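Local coordinates for Succinylglutamatedesuccinylase/aspartoacylase (Rhodobacter sphaeroides 2.4.1, PDB 3CDX), which probably hydrolyses non-peptide carbon-nitrogen bonds in linear amides, using a bound metal ion, probably zinc, at residues D110-I114 with N115-P119; S136-L139 with P140-D143. All coordinates share one frame; numbering follows the deposited sequence.

Overall arrangement
Both contacts are local turns of the chain in the catalytic domain, and helix 126-138 joins them. Interaction 1 comes first, in the loop between helix 97-102 and helix 126-138; interaction 2 follows at the far end of that second helix, where the chain turns toward strand 144-148. Their centres lie about 19 Å apart and their nearest atoms about 5 Å, without touching. Interaction 1 sits beside the metal site, with Asp113 against His63 and Asn115 near His149 and the bound calcium. Interaction 2 is more remote, the Leu139 side chain about 12 Å from that of His149. Phe118 and Leu139 both rest on Phe199. The loop thus flanks the metal site, while the turn leads into the strand that His149 directly follows.

Interaction 1 of 2, residues D110-I114 with N115-P119; sequences DGRDI and NRCFP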
ATOM      1  N   ASP A 110      10.232  -1.241   8.937  1.00 27.38           N
ATOM      2  CA  ASP A 110      10.807  -2.413   8.258  1.00 25.96           C
ATOM      3  C   ASP A 110       9.923  -3.664   8.326  1.00 26.04           C
ATOM      4  O   ASP A 110      10.316  -4.782   7.892  1.00 26.59           O
ATOM      5  CB  ASP A 110      12.221  -2.692   8.775  1.00 25.06           C
ATOM      6  CG  ASP A 110      12.278  -2.941  10.285  1.00 25.62           C
ATOM      7  OD1 ASP A 110      11.218  -3.086  10.937  1.00 21.59           O
ATOM      8  OD2 ASP A 110      13.409  -3.048  10.806  1.00 22.78           O
ATOM      9  N   GLY A 111       8.728  -3.485   8.887  1.00 25.70           N
ATOM     10  CA  GLY A 111       7.745  -4.536   8.989  1.00 24.84           C
ATOM     11  C   GLY A 111       8.121  -5.667   9.914  1.00 25.88           C
ATOM     12  O   GLY A 111       7.450  -6.723   9.922  1.00 24.80           O
ATOM     13  N   ARG A 112       9.208  -5.493  10.666  1.00 25.17           N
ATOM     14  CA  ARG A 112       9.632  -6.537  11.579  1.00 26.46           C
ATOM     15  C   ARG A 112       8.900  -6.560  12.934  1.00 27.63           C
ATOM     16  O   ARG A 112       8.533  -5.529  13.504  1.00 25.98           O
ATOM     17  CB  ARG A 112      11.156  -6.504  11.827  1.00 26.75           C
ATOM     18  CG  ARG A 112      12.064  -6.786  10.558  1.00 29.65           C
ATOM     19  CD  ARG A 112      11.831  -8.156   9.871  1.00 28.20           C
ATOM     20  NE  ARG A 112      12.302  -9.313  10.670  1.00 31.85           N
ATOM     21  CZ  ARG A 112      13.573  -9.742  10.755  1.00 31.81           C
ATOM     22  NH1 ARG A 112      13.862 -10.809  11.502  1.00 30.79           N
ATOM     23  NH2 ARG A 112      14.567  -9.118  10.102  1.00 30.49           N
ATOM     24  N   ASP A 113       8.755  -7.765  13.469  1.00 28.14           N
ATOM     25  CA  ASP A 113       8.435  -7.919  14.877  1.00 29.17           C
ATOM     26  C   ASP A 113       9.773  -7.821  15.588  1.00 29.01           C
ATOM     27  O   ASP A 113      10.586  -8.731  15.495  1.00 29.64           O
ATOM     28  CB  ASP A 113       7.809  -9.278  15.131  1.00 28.98           C
ATOM     29  CG  ASP A 113       7.310  -9.424  16.573  1.00 30.85           C
ATOM     30  OD1 ASP A 113       7.912  -8.810  17.487  1.00 26.97           O
ATOM     31  OD2 ASP A 113       6.305 -10.151  16.760  1.00 31.14           O
ATOM     32  N   ILE A 114      10.022  -6.719  16.276  1.00 28.48           N
ATOM     33  CA  ILE A 114      11.327  -6.508  16.878  1.00 29.09           C
ATOM     34  C   ILE A 114      11.703  -7.628  17.838  1.00 29.46           C
ATOM     35  O   ILE A 114      12.891  -7.903  18.023  1.00 29.62           O
ATOM     36  CB  ILE A 114      11.423  -5.130  17.572  1.00 28.58           C
ATOM     37  CG1 ILE A 114      12.860  -4.788  17.997  1.00 28.58           C
ATOM     38  CG2 ILE A 114      10.451  -5.068  18.761  1.00 30.37           C
ATOM     39  CD1 ILE A 114      13.061  -3.253  18.387  1.00 28.51           C
ATOM     40  N   ASN A 115      10.696  -8.265  18.441  1.00 28.88           N
ATOM     41  CA  ASN A 115      10.923  -9.331  19.401  1.00 29.96           C
ATOM     42  C   ASN A 115      11.106 -10.687  18.735  1.00 31.41           C
ATOM     43  O   ASN A 115      11.025 -11.720  19.388  1.00 31.78           O
ATOM     44  CB  ASN A 115       9.770  -9.390  20.409  1.00 29.43           C
ATOM     45  CG  ASN A 115      10.245  -9.443  21.854  1.00 30.61           C
ATOM     46  OD1 ASN A 115      11.398  -9.119  22.161  1.00 31.26           O
ATOM     47  ND2 ASN A 115       9.327  -9.820  22.772  1.00 30.58           N
ATOM     48  N   ARG A 116      11.301 -10.682  17.416  1.00 32.43           N
ATOM     49  CA  ARG A 116      11.839 -11.831  16.727  1.00 34.00           C
ATOM     50  C   ARG A 116      13.201 -11.429  16.128  1.00 34.29           C
ATOM     51  O   ARG A 116      13.711 -12.158  15.256  1.00 33.82           O
ATOM     52  CB  ARG A 116      10.881 -12.310  15.603  1.00 34.65           C
ATOM     53  CG  ARG A 116       9.470 -12.681  16.038  1.00 37.13           C
ATOM     54  CD  ARG A 116       9.473 -13.773  17.115  1.00 43.49           C
ATOM     55  NE  ARG A 116       8.135 -14.233  17.498  1.00 47.01           N
ATOM     56  CZ  ARG A 116       7.508 -13.935  18.641  1.00 50.61           C
ATOM     57  NH1 ARG A 116       8.077 -13.148  19.546  1.00 51.24           N
ATOM     58  NH2 ARG A 116       6.286 -14.418  18.876  1.00 51.66           N
ATOM     59  N   CYS A 117      13.751 -10.274  16.572  1.00 33.03           N
ATOM     60  CA  CYS A 117      14.987  -9.683  15.994  1.00 33.75           C
ATOM     61  C   CYS A 117      16.235  -9.682  16.895  1.00 33.34           C
ATOM     62  O   CYS A 117      17.312  -9.277  16.458  1.00 33.44           O
ATOM     63  CB  CYS A 117      14.767  -8.229  15.508  1.00 33.75           C
ATOM     64  SG  CYS A 117      13.742  -8.075  14.049  1.00 34.10           S
ATOM     65  N   PHE A 118      16.095 -10.092  18.148  1.00 33.15           N
ATOM     66  CA  PHE A 118      17.232 -10.077  19.065  1.00 32.48           C
ATOM     67  C   PHE A 118      18.169 -11.270  18.804  1.00 33.14           C
ATOM     68  O   PHE A 118      17.702 -12.334  18.364  1.00 32.27           O
ATOM     69  CB  PHE A 118      16.740 -10.086  20.499  1.00 32.40           C
ATOM     70  CG  PHE A 118      16.155  -8.767  20.948  1.00 31.19           C
ATOM     71  CD1 PHE A 118      14.813  -8.521  20.814  1.00 30.46           C
ATOM     72  CD2 PHE A 118      16.972  -7.774  21.490  1.00 29.48           C
ATOM     73  CE1 PHE A 118      14.271  -7.318  21.210  1.00 29.79           C
ATOM     74  CE2 PHE A 118      16.450  -6.566  21.896  1.00 29.18           C
ATOM     75  CZ  PHE A 118      15.093  -6.334  21.764  1.00 31.15           C
ATOM     76  N   PRO A 119      19.481 -11.118  19.112  1.00 32.98           N
ATOM     77  CA  PRO A 119      20.152  -9.944  19.687  1.00 33.09           C
ATOM     78  C   PRO A 119      20.377  -8.732  18.744  1.00 33.46           C
ATOM     79  O   PRO A 119      20.838  -7.676  19.205  1.00 33.87           O
ATOM     80  CB  PRO A 119      21.480 -10.520  20.211  1.00 33.77           C
ATOM     81  CG  PRO A 119      21.733 -11.746  19.360  1.00 34.13           C
ATOM     82  CD  PRO A 119      20.391 -12.270  18.950  1.00 33.49           C
TER
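Two backbone hydrogen bonds close the turn: Arg116 N to Asp113 O (2.8 Å), and Cys117 N to Ile114 O (2.9 Å). Asp113 adds its carboxylate. With CG anti to the backbone N (chi1 -174°), it swings OD1 forward to accept the N-H of Asn115 at 3.0 Å, from the anti side and 27° out of the carboxylate plane. Just upstream, an Asx turn at Asp110 binds the N-H of Arg112.

Among the charged groups, Asp113 OD2 lies over a face of the Arg116 guanidinium, 4.5 Å from NH1, so this attraction is electrostatic only. Arg116 NH1 instead reaches Asn115 O at 3.3 Å, which lies in the guanidinium plane. The stronger partners of Asp113 are elsewhere: OD1 also takes His63 NE2, while OD2 holds Arg105 and Ser32 OG of the second subunit.

The remaining contacts are softer. Cys117 SG sits over the centre of the Arg112 guanidinium, 3.7 Å from CZ, a position Arg112 makes possible by bending at chi2 and chi3. Phe118 brings CE1 to 4.3 Å from Ile114 CG1, and its ring also meets Phe199.

With an alanine in place of Asp113, His63, Arg105, the Asn115 N-H and Ser32 of the second subunit would probably all lose this shared partner, leaving the His63 ring less firmly oriented toward the metal. Since His63 is a calcium ligand, Asp113 acts as a second-shell residue: its buried carboxylate, gripped on both oxygens, links metal site, loop backbone and subunit interface.

Interaction 2 of 2, residues S136-L139 with P140-D143; sequences SVIL and PMAD
The one side-chain ring in this contact belongs to Pro140, and it is puckered; no aromatic or other planar side chain touches across the turn. Its CD packs on Leu139 CB at 3.7 Å. On the helix side CG lies 3.5 Å from Ser136 O, and Pro140 has no N-H to give the carbonyl four residues back.

Two backbone hydrogen bonds follow, Met141 N to Ile138 O at 3.1 Å and Ala142 N to Leu139 O at 3.1 Å. Each spans three residues, the spacing of a 3-10 turn, and Ala142 N stays 4.4 Å from Ile138 O, too far to make the four-residue bond of an alpha helix.

Met141 is the side chain that folds back over the turn. It runs extended through chi2 and then bends at chi3 (-73°), which carries the methyl CE back along the helix to 3.6 Å from Val137 O. There CE also meets Ile138 CD1 at 4.1 Å, the two side chains passing at a slant. Phe17 touches both Ile138 and Met141, and Met141 reaches Ile90 of strand 87-92 as well.

Leu139 leaves in another direction, and its CD1 is 4.5 Å from Ala142 CB, a loose contact. Leu57 of strand 55-60 touches Ile138, Leu139 and Ala142, while Cys202 and Val203 of helix 199-205 pack on Leu139.

The helix passes into a short 3-10 turn. Pro140 cannot continue the four-residue pattern, two three-residue bonds follow, and apolar side chains hold the turn against strands and a helix as the chain heads for strand 144-148. The carbonyls of Ile138 and Leu139 are met by the N-H groups of Met141 and Ala142, leaving the side chains to pack by apolar contact.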
ATOM      1  N   SER A 136      23.054  -4.830  23.551  1.00 30.99           N
ATOM      2  CA  SER A 136      24.483  -4.562  23.699  1.00 31.38           C
ATOM      3  C   SER A 136      24.837  -3.334  24.519  1.00 30.18           C
ATOM      4  O   SER A 136      25.912  -3.277  25.048  1.00 30.56           O
ATOM      5  CB  SER A 136      25.137  -4.433  22.311  1.00 31.50           C
ATOM      6  OG  SER A 136      25.065  -5.699  21.690  1.00 36.90           O
ATOM      7  N   VAL A 137      23.969  -2.331  24.578  1.00 29.29           N
ATOM      8  CA  VAL A 137      24.320  -1.088  25.259  1.00 28.49           C
ATOM      9  C   VAL A 137      23.571  -0.944  26.581  1.00 29.14           C
ATOM     10  O   VAL A 137      24.151  -0.591  27.603  1.00 29.26           O
ATOM     11  CB  VAL A 137      24.036   0.145  24.355  1.00 28.89           C
ATOM     12  CG1 VAL A 137      24.340   1.474  25.080  1.00 25.40           C
ATOM     13  CG2 VAL A 137      24.830   0.033  23.012  1.00 29.24           C
ATOM     14  N   ILE A 138      22.265  -1.185  26.566  1.00 29.02           N
ATOM     15  CA  ILE A 138      21.461  -0.917  27.767  1.00 28.01           C
ATOM     16  C   ILE A 138      21.471  -2.139  28.688  1.00 27.68           C
ATOM     17  O   ILE A 138      21.827  -2.039  29.863  1.00 27.78           O
ATOM     18  CB  ILE A 138      19.992  -0.475  27.378  1.00 28.23           C
ATOM     19  CG1 ILE A 138      20.020   0.824  26.544  1.00 25.63           C
ATOM     20  CG2 ILE A 138      19.118  -0.349  28.606  1.00 26.76           C
ATOM     21  CD1 ILE A 138      20.672   2.090  27.241  1.00 23.30           C
ATOM     22  N   LEU A 139      21.101  -3.291  28.137  1.00 27.22           N
ATOM     23  CA  LEU A 139      20.935  -4.532  28.939  1.00 26.86           C
ATOM     24  C   LEU A 139      22.121  -4.988  29.838  1.00 27.68           C
ATOM     25  O   LEU A 139      21.883  -5.394  30.973  1.00 28.11           O
ATOM     26  CB  LEU A 139      20.423  -5.671  28.065  1.00 25.25           C
ATOM     27  CG  LEU A 139      20.157  -7.006  28.729  1.00 25.58           C
ATOM     28  CD1 LEU A 139      19.211  -6.773  29.953  1.00 23.39           C
ATOM     29  CD2 LEU A 139      19.617  -8.044  27.725  1.00 24.54           C
ATOM     30  N   PRO A 140      23.384  -4.896  29.358  1.00 29.01           N
ATOM     31  CA  PRO A 140      24.489  -5.312  30.249  1.00 29.38           C
ATOM     32  C   PRO A 140      24.588  -4.526  31.567  1.00 29.97           C
ATOM     33  O   PRO A 140      25.269  -4.963  32.483  1.00 30.12           O
ATOM     34  CB  PRO A 140      25.759  -5.064  29.385  1.00 28.63           C
ATOM     35  CG  PRO A 140      25.227  -5.139  27.944  1.00 29.46           C
ATOM     36  CD  PRO A 140      23.894  -4.463  28.038  1.00 28.42           C
ATOM     37  N   MET A 141      23.978  -3.350  31.656  1.00 30.62           N
ATOM     38  CA  MET A 141      24.046  -2.565  32.916  1.00 29.56           C
ATOM     39  C   MET A 141      23.150  -3.134  34.038  1.00 30.16           C
ATOM     40  O   MET A 141      23.288  -2.755  35.181  1.00 30.60           O
ATOM     41  CB  MET A 141      23.683  -1.108  32.667  1.00 30.38           C
ATOM     42  CG  MET A 141      24.806  -0.256  31.993  1.00 31.06           C
ATOM     43  SD  MET A 141      24.310   1.466  31.744  1.00 27.10           S
ATOM     44  CE  MET A 141      23.137   1.363  30.390  1.00 28.89           C
ATOM     45  N   ALA A 142      22.245  -4.056  33.707  1.00 29.64           N
ATOM     46  CA  ALA A 142      21.195  -4.507  34.635  1.00 28.45           C
ATOM     47  C   ALA A 142      21.532  -5.719  35.466  1.00 28.10           C
ATOM     48  O   ALA A 142      22.161  -6.650  34.996  1.00 27.39           O
ATOM     49  CB  ALA A 142      19.893  -4.795  33.881  1.00 28.02           C
ATOM     50  N   ASP A 143      21.001  -5.703  36.684  1.00 27.82           N
ATOM     51  CA  ASP A 143      20.987  -6.821  37.609  1.00 27.91           C
ATOM     52  C   ASP A 143      19.659  -7.563  37.507  1.00 28.40           C
ATOM     53  O   ASP A 143      19.585  -8.795  37.686  1.00 27.42           O
ATOM     54  CB  ASP A 143      21.175  -6.244  39.020  1.00 28.10           C
ATOM     55  CG  ASP A 143      22.567  -5.680  39.191  1.00 29.85           C
ATOM     56  OD1 ASP A 143      23.508  -6.475  39.100  1.00 33.00           O
ATOM     57  OD2 ASP A 143      22.744  -4.462  39.310  1.00 31.80           O
TER